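Local coordinates for protein molinate hydrolase (Gulosibacter molinativorax, PDB 4WGX) that probably hydrolyses carbon-nitrogen bonds other than peptide bonds, as a metal-dependent member of the amidohydrolase superfamily that acts on the synthetic compound molinate, at residues A211-L216 against T252-G257. Sequence-based numbering, arbitrary orientation.
Sequences AVTDHL and TTSLEG
Two loops leaving the C-terminal ends of neighbouring parallel strands, 208-211 and 248-251, meet where Thr213 reaches Thr253. Their hydroxyls share a hydrogen bond, Thr213 OG1 to Thr253 OG1 at 2.9 Å, which either could donate. In Thr213, OG1 sits between its own backbone N and carbonyl carbon (chi1 62°), while CG2, anti to the carbonyl carbon, turns to the start of helix 255-263. There CG2 packs 3.7 Å from Ser254 OG and 3.9 Å from Gly257 CA. Ser254 is the N-cap of that helix, its OG accepting from Gly257 N at 3.0 Å. One residue earlier on each side, Val212 CB lies 3.9 Å from Thr252 CG2. A water links Thr253 OG1, 2.6 Å away, weakly to Asp214 OD2. That oxygen uses its anti lone pair to accept from Leu216 N at 2.8 Å, closing an Asx turn, while OD1 accepts from Tyr226 N of the same chain; the two N-H groups fix the carboxylate's rotation. Asp214 O accepts from His251 NE2, and the Thr253 side chain lies about 4 Å from those of His251 and His271, known zinc ligands, although no zinc is bound to this chain here. Such loops at the C-terminal strand ends form the metal-site rim of an amidohydrolase TIM barrel.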
loop_
_atom_site.group_PDB
_atom_site.type_symbol
_atom_site.label_atom_id
_atom_site.label_comp_id
_atom_site.label_asym_id
_atom_site.label_seq_id
_atom_site.Cartn_x
_atom_site.Cartn_y
_atom_site.Cartn_z
ATOM N N ALA A 211 -23.459 -6.156 -15.850
ATOM C CA ALA A 211 -22.466 -6.876 -15.065
ATOM C C ALA A 211 -23.147 -7.970 -14.267
ATOM O O ALA A 211 -23.528 -7.745 -13.137
ATOM C CB ALA A 211 -21.732 -5.930 -14.135
ATOM N N VAL A 212 -23.313 -9.146 -14.858
ATOM C CA VAL A 212 -23.960 -10.251 -14.165
ATOM C C VAL A 212 -23.104 -10.640 -12.968
ATOM O O VAL A 212 -23.602 -10.826 -11.862
ATOM C CB VAL A 212 -24.171 -11.464 -15.083
ATOM C CG1 VAL A 212 -24.716 -12.643 -14.304
ATOM C CG2 VAL A 212 -25.109 -11.113 -16.216
ATOM N N THR A 213 -21.807 -10.748 -13.208
ATOM C CA THR A 213 -20.856 -10.982 -12.145
ATOM C C THR A 213 -20.006 -9.745 -11.899
ATOM O O THR A 213 -20.145 -8.724 -12.562
ATOM C CB THR A 213 -19.950 -12.171 -12.454
ATOM O OG1 THR A 213 -19.203 -11.903 -13.637
ATOM C CG2 THR A 213 -20.768 -13.426 -12.650
ATOM N N ASP A 214 -19.128 -9.858 -10.919
ATOM C CA ASP A 214 -18.293 -8.757 -10.490
ATOM C C ASP A 214 -17.199 -8.430 -11.481
ATOM O O ASP A 214 -16.921 -9.171 -12.410
ATOM C CB ASP A 214 -17.650 -9.093 -9.150
ATOM C CG ASP A 214 -16.642 -10.190 -9.282
ATOM O OD1 ASP A 214 -17.059 -11.358 -9.335
ATOM O OD2 ASP A 214 -15.447 -9.871 -9.397
ATOM N N HIS A 215 -16.548 -7.313 -11.223
ATOM C CA HIS A 215 -15.393 -6.890 -11.981
ATOM C C HIS A 215 -14.203 -6.672 -11.021
ATOM O O HIS A 215 -13.470 -5.697 -11.130
ATOM C CB HIS A 215 -15.752 -5.625 -12.757
ATOM C CG HIS A 215 -14.760 -5.246 -13.797
ATOM N ND1 HIS A 215 -13.679 -4.437 -13.528
ATOM C CD2 HIS A 215 -14.699 -5.533 -15.114
ATOM C CE1 HIS A 215 -12.980 -4.263 -14.634
ATOM N NE2 HIS A 215 -13.583 -4.914 -15.608
ATOM N N LEU A 216 -14.013 -7.598 -10.083
ATOM C CA LEU A 216 -12.992 -7.441 -9.041
ATOM C C LEU A 216 -11.740 -8.288 -9.247
ATOM O O LEU A 216 -10.969 -8.477 -8.316
ATOM C CB LEU A 216 -13.581 -7.776 -7.675
ATOM C CG LEU A 216 -14.700 -6.885 -7.170
ATOM C CD1 LEU A 216 -15.263 -7.424 -5.877
ATOM C CD2 LEU A 216 -14.184 -5.484 -6.981
ATOM N N THR A 252 -19.692 -11.807 -17.659
ATOM C CA THR A 252 -19.635 -12.936 -16.744
ATOM C C THR A 252 -18.207 -13.402 -16.537
ATOM O O THR A 252 -17.385 -13.295 -17.432
ATOM C CB THR A 252 -20.483 -14.141 -17.243
ATOM O OG1 THR A 252 -20.005 -14.600 -18.509
ATOM C CG2 THR A 252 -21.930 -13.768 -17.358
ATOM N N THR A 253 -17.939 -13.947 -15.357
ATOM C CA THR A 253 -16.601 -14.385 -14.965
ATOM C C THR A 253 -16.659 -15.665 -14.140
ATOM O O THR A 253 -15.707 -16.001 -13.458
ATOM C CB THR A 253 -15.861 -13.308 -14.142
ATOM O OG1 THR A 253 -16.611 -12.999 -12.965
ATOM C CG2 THR A 253 -15.655 -12.042 -14.956
ATOM N N SER A 254 -17.789 -16.365 -14.195
ATOM C CA SER A 254 -17.954 -17.647 -13.512
ATOM C C SER A 254 -18.849 -18.566 -14.333
ATOM O O SER A 254 -19.583 -18.111 -15.202
ATOM C CB SER A 254 -18.543 -17.464 -12.112
ATOM O OG SER A 254 -19.874 -17.009 -12.162
ATOM N N LEU A 255 -18.777 -19.862 -14.056
ATOM C CA LEU A 255 -19.647 -20.831 -14.704
ATOM C C LEU A 255 -21.119 -20.512 -14.466
ATOM O O LEU A 255 -21.961 -20.623 -15.371
ATOM C CB LEU A 255 -19.340 -22.234 -14.199
ATOM C CG LEU A 255 -17.962 -22.788 -14.541
ATOM C CD1 LEU A 255 -17.752 -24.135 -13.858
ATOM C CD2 LEU A 255 -17.798 -22.924 -16.023
ATOM N N GLU A 256 -21.426 -20.105 -13.245
ATOM C CA GLU A 256 -22.798 -19.837 -12.868
ATOM C C GLU A 256 -23.292 -18.524 -13.464
ATOM O O GLU A 256 -24.470 -18.393 -13.786
ATOM C CB GLU A 256 -22.938 -19.833 -11.345
ATOM C CG GLU A 256 -23.071 -21.226 -10.739
ATOM C CD GLU A 256 -24.201 -22.036 -11.368
ATOM O OE1 GLU A 256 -25.374 -21.767 -11.056
ATOM O OE2 GLU A 256 -23.905 -22.936 -12.174
ATOM N N GLY A 257 -22.389 -17.561 -13.611
ATOM C CA GLY A 257 -22.683 -16.339 -14.338
ATOM C C GLY A 257 -23.008 -16.647 -15.789
ATOM O O GLY A 257 -23.954 -16.120 -16.361
HETATM O O HOH W 1 -14.992 -12.044 -11.156
#